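Local coordinates for lipoprotein (Colwellia psychrerythraea, PDB 3O0Y) that is a putative lipoprotein of unknown function that may act as, or descend from, a metal-dependent peptidase, at residues 346-351 with 424-430; 416-420 with 432-436. One frame throughout, in Å; residues are numbered along the deposited sequence.

Contact 1: 346-351 with 424-430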
loop_
_atom_site.group_PDB
_atom_site.type_symbol
_atom_site.label_atom_id
_atom_site.label_comp_id
_atom_site.label_asym_id
_atom_site.label_seq_id
_atom_site.Cartn_x
_atom_site.Cartn_y
_atom_site.Cartn_z
ATOM N N ARG A 346 -21.288 -10.915 22.083
ATOM C CA ARG A 346 -20.234 -10.317 22.812
ATOM C C ARG A 346 -19.134 -9.766 21.883
ATOM O O ARG A 346 -18.336 -9.005 22.356
ATOM C CB ARG A 346 -19.600 -11.314 23.794
ATOM C CG ARG A 346 -18.996 -12.496 23.135
ATOM C CD ARG A 346 -18.518 -13.530 24.184
ATOM N NE ARG A 346 -18.184 -14.805 23.578
ATOM C CZ ARG A 346 -17.366 -15.720 24.110
ATOM N NH1 ARG A 346 -16.755 -15.537 25.307
ATOM N NH2 ARG A 346 -17.190 -16.823 23.448
ATOM N N PHE A 347 -19.084 -10.200 20.637
ATOM C CA PHE A 347 -18.040 -9.815 19.666
ATOM C C PHE A 347 -18.523 -8.809 18.626
ATOM O O PHE A 347 -17.786 -8.521 17.660
ATOM C CB PHE A 347 -17.350 -11.006 19.020
ATOM C CG PHE A 347 -16.674 -11.923 19.997
ATOM C CD1 PHE A 347 -15.747 -11.408 20.914
ATOM C CD2 PHE A 347 -16.968 -13.289 20.049
ATOM C CE1 PHE A 347 -15.148 -12.239 21.821
ATOM C CE2 PHE A 347 -16.342 -14.109 20.935
ATOM C CZ PHE A 347 -15.464 -13.591 21.858
ATOM N N LEU A 348 -19.726 -8.271 18.799
ATOM C CA LEU A 348 -20.330 -7.399 17.743
ATOM C C LEU A 348 -20.714 -6.073 18.336
ATOM O O LEU A 348 -21.478 -5.988 19.355
ATOM C CB LEU A 348 -21.574 -8.050 17.158
ATOM C CG LEU A 348 -21.379 -9.308 16.357
ATOM C CD1 LEU A 348 -22.761 -9.965 16.143
ATOM C CD2 LEU A 348 -20.570 -8.988 15.085
ATOM N N TYR A 349 -20.219 -4.989 17.740
ATOM C CA TYR A 349 -20.736 -3.691 18.034
ATOM C C TYR A 349 -22.116 -3.529 17.452
ATOM O O TYR A 349 -22.446 -4.124 16.396
ATOM C CB TYR A 349 -19.796 -2.589 17.455
ATOM C CG TYR A 349 -18.398 -2.563 17.997
ATOM C CD1 TYR A 349 -18.151 -2.016 19.238
ATOM C CD2 TYR A 349 -17.354 -3.149 17.309
ATOM C CE1 TYR A 349 -16.869 -1.987 19.746
ATOM C CE2 TYR A 349 -16.036 -3.115 17.791
ATOM C CZ TYR A 349 -15.829 -2.553 19.034
ATOM O OH TYR A 349 -14.562 -2.544 19.570
ATOM N N GLU A 350 -22.915 -2.712 18.110
ATOM C CA GLU A 350 -24.270 -2.465 17.655
ATOM C C GLU A 350 -24.223 -1.740 16.299
ATOM O O GLU A 350 -23.357 -0.866 16.081
ATOM C CB GLU A 350 -24.992 -1.618 18.730
ATOM C CG GLU A 350 -26.375 -1.190 18.354
ATOM C CD GLU A 350 -27.073 -0.366 19.456
ATOM O OE1 GLU A 350 -26.678 0.821 19.747
ATOM O OE2 GLU A 350 -28.029 -0.964 20.025
ATOM N N ASP A 351 -25.164 -2.051 15.396
ATOM C CA ASP A 351 -25.196 -1.305 14.140
ATOM C C ASP A 351 -25.985 0.018 14.336
ATOM O O ASP A 351 -27.219 0.082 14.140
ATOM C CB ASP A 351 -25.816 -2.189 13.078
ATOM C CG ASP A 351 -25.965 -1.498 11.737
ATOM O OD1 ASP A 351 -25.378 -0.431 11.460
ATOM O OD2 ASP A 351 -26.783 -2.023 10.958
ATOM N N MET A 424 -20.817 -3.796 10.788
ATOM C CA MET A 424 -20.295 -4.168 12.101
ATOM C C MET A 424 -19.882 -5.665 12.094
ATOM O O MET A 424 -18.979 -6.081 12.818
ATOM C CB MET A 424 -21.236 -3.764 13.252
ATOM C CG MET A 424 -21.273 -2.207 13.626
ATOM S SD MET A 424 -19.706 -1.385 13.929
ATOM C CE MET A 424 -19.198 -0.966 12.181
ATOM N N LYS A 425 -20.533 -6.476 11.257
ATOM C CA LYS A 425 -20.196 -7.904 11.212
ATOM C C LYS A 425 -18.785 -8.125 10.664
ATOM O O LYS A 425 -18.146 -9.141 10.966
ATOM C CB LYS A 425 -21.223 -8.719 10.408
ATOM C CG LYS A 425 -22.699 -8.346 10.617
ATOM C CD LYS A 425 -23.215 -8.677 12.015
ATOM C CE LYS A 425 -24.739 -9.075 12.071
ATOM N NZ LYS A 425 -25.275 -9.539 10.746
ATOM N N ALA A 426 -18.284 -7.152 9.909
ATOM C CA ALA A 426 -16.944 -7.148 9.345
ATOM C C ALA A 426 -15.884 -6.589 10.329
ATOM O O ALA A 426 -14.732 -6.506 10.007
ATOM C CB ALA A 426 -16.950 -6.330 8.018
ATOM N N ASN A 427 -16.339 -6.141 11.490
ATOM C CA ASN A 427 -15.504 -5.569 12.561
ATOM C C ASN A 427 -15.670 -6.274 13.877
ATOM O O ASN A 427 -15.961 -5.633 14.889
ATOM C CB ASN A 427 -15.858 -4.097 12.758
ATOM C CG ASN A 427 -15.385 -3.198 11.583
ATOM O OD1 ASN A 427 -16.190 -2.813 10.692
ATOM N ND2 ASN A 427 -14.142 -2.880 11.583
ATOM N N PRO A 428 -15.543 -7.604 13.867
ATOM C CA PRO A 428 -15.696 -8.300 15.136
ATOM C C PRO A 428 -14.720 -7.733 16.158
ATOM O O PRO A 428 -13.562 -7.406 15.875
ATOM C CB PRO A 428 -15.318 -9.743 14.802
ATOM C CG PRO A 428 -14.414 -9.676 13.607
ATOM C CD PRO A 428 -15.005 -8.482 12.806
ATOM N N LYS A 429 -15.160 -7.660 17.399
ATOM C CA LYS A 429 -14.319 -7.059 18.395
ATOM C C LYS A 429 -12.946 -7.693 18.538
ATOM O O LYS A 429 -11.987 -6.985 18.913
ATOM C CB LYS A 429 -14.975 -7.018 19.745
ATOM C CG LYS A 429 -16.314 -6.176 19.734
ATOM C CD LYS A 429 -16.793 -5.950 21.153
ATOM C CE LYS A 429 -18.127 -5.177 21.184
ATOM N NZ LYS A 429 -18.539 -4.839 22.576
ATOM N N PHE A 430 -12.892 -8.996 18.361
ATOM C CA PHE A 430 -11.625 -9.777 18.549
ATOM C C PHE A 430 -10.584 -9.541 17.457
ATOM O O PHE A 430 -9.483 -10.037 17.552
ATOM C CB PHE A 430 -11.920 -11.263 18.693
ATOM C CG PHE A 430 -12.700 -11.884 17.563
ATOM C CD1 PHE A 430 -12.113 -12.124 16.343
ATOM C CD2 PHE A 430 -14.013 -12.305 17.758
ATOM C CE1 PHE A 430 -12.778 -12.730 15.329
ATOM C CE2 PHE A 430 -14.736 -12.924 16.716
ATOM C CZ PHE A 430 -14.140 -13.157 15.520
HETATM O O HOH W 1 -18.573 -7.109 24.154
HETATM O O HOH W 2 -21.617 -4.601 21.344
HETATM O O HOH W 3 -18.630 -5.654 15.466
HETATM O O HOH W 4 -12.456 -4.312 19.982
#
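Phe347 and Lys429 share the one direct hydrogen bond between 346-351 and 424-430: Lys429 N donates to Phe347 O at 2.8 Å, nearly straight at 165° though tilted from the carbonyl plane. The same oxygen takes a CA-H...O contact from Pro428. Phe430 turns its CD2 edge onto one face of Phe347 in a T-shaped stack, centroids 5.1 Å apart and planes at 79°; Arg346 CG covers the opposite face of that ring. Extended beyond CG, the Lys429 chain runs obliquely over the Tyr349 ring, where CE makes a CH-pi contact 3.9 Å from the centroid. Two loops meet here, one leading into helix 353-373 and the other into helix 432-439, and Phe347 and Phe430 both pack on Leu341 of helix 334-342. Met424, bent at chi2 and chi3, sets SD 3.7 Å from Tyr349 CB and, more distantly, 5.4 Å from the centroid of the Tyr349 ring, an oblique Met-aromatic contact. Water supplies the remaining polar links. One molecule joins Arg346 O to Lys429 NZ; another accepts from Tyr349 N and donates to Met424 O and Asn427 O; a third bridges Tyr349 OH and Lys429 O, while Asp362 also bonds that hydroxyl.

Contact 2: 416-420 with 432-436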
loop_
_atom_site.group_PDB
_atom_site.type_symbol
_atom_site.label_atom_id
_atom_site.label_comp_id
_atom_site.label_asym_id
_atom_site.label_seq_id
_atom_site.Cartn_x
_atom_site.Cartn_y
_atom_site.Cartn_z
ATOM N N ILE A 416 -2.777 8.876 8.881
ATOM C CA ILE A 416 -4.138 8.453 9.251
ATOM C C ILE A 416 -4.336 6.961 9.132
ATOM O O ILE A 416 -4.028 6.341 8.103
ATOM C CB ILE A 416 -5.185 9.165 8.325
ATOM C CG1 ILE A 416 -5.032 10.713 8.475
ATOM C CG2 ILE A 416 -6.637 8.722 8.637
ATOM C CD1 ILE A 416 -5.672 11.453 7.305
ATOM N N TYR A 417 -4.893 6.413 10.199
ATOM C CA TYR A 417 -5.426 5.090 10.272
ATOM C C TYR A 417 -6.893 5.220 9.912
ATOM O O TYR A 417 -7.690 5.791 10.628
ATOM C CB TYR A 417 -5.176 4.508 11.669
ATOM C CG TYR A 417 -5.945 3.246 12.078
ATOM C CD1 TYR A 417 -6.497 2.376 11.184
ATOM C CD2 TYR A 417 -5.969 2.893 13.411
ATOM C CE1 TYR A 417 -7.153 1.220 11.619
ATOM C CE2 TYR A 417 -6.661 1.754 13.834
ATOM C CZ TYR A 417 -7.214 0.919 12.934
ATOM O OH TYR A 417 -7.855 -0.224 13.350
ATOM N N TRP A 418 -7.205 4.705 8.726
ATOM C CA TRP A 418 -8.537 4.649 8.240
ATOM C C TRP A 418 -9.221 3.340 8.615
ATOM O O TRP A 418 -8.647 2.237 8.440
ATOM C CB TRP A 418 -8.580 4.736 6.746
ATOM C CG TRP A 418 -8.061 5.988 6.196
ATOM C CD1 TRP A 418 -6.754 6.224 5.900
ATOM C CD2 TRP A 418 -8.777 7.212 5.894
ATOM N NE1 TRP A 418 -6.604 7.510 5.394
ATOM C CE2 TRP A 418 -7.821 8.141 5.401
ATOM C CE3 TRP A 418 -10.101 7.612 6.016
ATOM C CZ2 TRP A 418 -8.165 9.449 5.027
ATOM C CZ3 TRP A 418 -10.467 8.906 5.670
ATOM C CH2 TRP A 418 -9.484 9.817 5.150
ATOM N N ILE A 419 -10.430 3.467 9.135
ATOM C CA ILE A 419 -11.248 2.303 9.494
ATOM C C ILE A 419 -12.568 2.268 8.732
ATOM O O ILE A 419 -13.216 3.300 8.594
ATOM C CB ILE A 419 -11.461 2.292 11.060
ATOM C CG1 ILE A 419 -12.178 1.028 11.474
ATOM C CG2 ILE A 419 -12.172 3.534 11.519
ATOM C CD1 ILE A 419 -11.341 -0.242 11.387
ATOM N N ASN A 420 -12.971 1.083 8.226
ATOM C CA ASN A 420 -14.242 0.941 7.493
ATOM C C ASN A 420 -15.380 0.597 8.436
ATOM O O ASN A 420 -15.357 -0.487 9.055
ATOM C CB ASN A 420 -14.111 -0.178 6.486
ATOM C CG ASN A 420 -15.170 -0.127 5.460
ATOM O OD1 ASN A 420 -16.330 0.117 5.755
ATOM N ND2 ASN A 420 -14.790 -0.357 4.205
ATOM N N LEU A 432 -9.995 -6.227 16.174
ATOM C CA LEU A 432 -9.650 -4.821 16.120
ATOM C C LEU A 432 -8.294 -4.450 16.701
ATOM O O LEU A 432 -7.679 -3.508 16.207
ATOM C CB LEU A 432 -10.769 -4.017 16.739
ATOM C CG LEU A 432 -10.724 -2.502 16.637
ATOM C CD1 LEU A 432 -10.716 -2.053 15.165
ATOM C CD2 LEU A 432 -12.011 -1.857 17.391
ATOM N N LYS A 433 -7.857 -5.098 17.777
ATOM C CA LYS A 433 -6.542 -4.785 18.324
ATOM C C LYS A 433 -5.481 -5.049 17.270
ATOM O O LYS A 433 -4.668 -4.154 16.950
ATOM C CB LYS A 433 -6.244 -5.611 19.594
ATOM C CG LYS A 433 -6.780 -5.051 20.860
ATOM C CD LYS A 433 -6.301 -5.967 22.054
ATOM C CE LYS A 433 -6.777 -5.525 23.371
ATOM N NZ LYS A 433 -6.477 -6.492 24.467
ATOM N N THR A 434 -5.504 -6.239 16.630
ATOM C CA THR A 434 -4.405 -6.554 15.725
ATOM C C THR A 434 -4.370 -5.595 14.544
ATOM O O THR A 434 -3.300 -5.166 14.084
ATOM C CB THR A 434 -4.368 -8.035 15.329
ATOM O OG1 THR A 434 -3.002 -8.348 14.959
ATOM C CG2 THR A 434 -5.407 -8.371 14.224
ATOM N N LEU A 435 -5.560 -5.229 14.054
ATOM C CA LEU A 435 -5.657 -4.268 12.928
ATOM C C LEU A 435 -5.065 -2.939 13.355
ATOM O O LEU A 435 -4.340 -2.279 12.597
ATOM C CB LEU A 435 -7.069 -4.119 12.483
ATOM C CG LEU A 435 -7.298 -3.146 11.334
ATOM C CD1 LEU A 435 -6.555 -3.736 10.072
ATOM C CD2 LEU A 435 -8.797 -2.962 11.093
ATOM N N THR A 436 -5.365 -2.553 14.589
ATOM C CA THR A 436 -4.950 -1.269 15.096
ATOM C C THR A 436 -3.420 -1.204 15.325
ATOM O O THR A 436 -2.749 -0.155 15.050
ATOM C CB THR A 436 -5.733 -0.915 16.350
ATOM O OG1 THR A 436 -7.138 -0.815 16.041
ATOM C CG2 THR A 436 -5.191 0.322 17.034
#
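Tyr417 swings its ring out toward helix 432-436 because CG stands opposite the backbone N (chi1 166°), and Thr436 meets it with OG1 placed beside its own N (chi1 -62°). The two side chains cross at about a right angle, with OG1 at the ring edge close to the ring plane. Tyr417 OH donates to Thr436 OG1 at 2.8 Å, and OG1 in turn donates a hydrogen bond to Leu432 O, also 2.8 Å away. That carbonyl additionally accepts the helical bond from Thr436 N, the two donors reaching it from opposite faces of its plane. Strand 416-419 is the middle strand of a small three-stranded mixed sheet, and the helix segment runs roughly antiparallel to it (146°), the axes coming no closer than 11.1 Å, a span bridged by long side chains. Leu435 packs at the hydroxyl end of Tyr417, its CG 3.6 Å from Tyr417 OH. Farther along the strand, Ile419 reaches in with CD1, which touches Leu435 CD2 at 3.7 Å and Leu432 CD1 more loosely. A phenylalanine in place of Tyr417 would probably leave Thr436 OG1 without its donor from the strand and open a small gap beside Leu435. Helix 353-373 borders the same site, with Ile363 against Tyr417 and Ile367 against Thr436.

Contact 2 is buried nearer the middle of the chain, whereas contact 1 lies farther out and is only partly buried, with exposed residues at its margin. Their segments alternate along the chain: the loop 424-430 of contact 1 follows strand 416-419 and leads into helix 432-439, the two elements that contact 2 joins. Both also rest on helix 353-373. The chemistry follows depth: contact 1 mixes aromatic rings, an aliphatic lysine chain and several bridging waters, while contact 2 combines branched aliphatic groups with a relay of hydroxyls. They touch directly where Tyr349 OH packs against Leu432 CD2, 3.4 Å away.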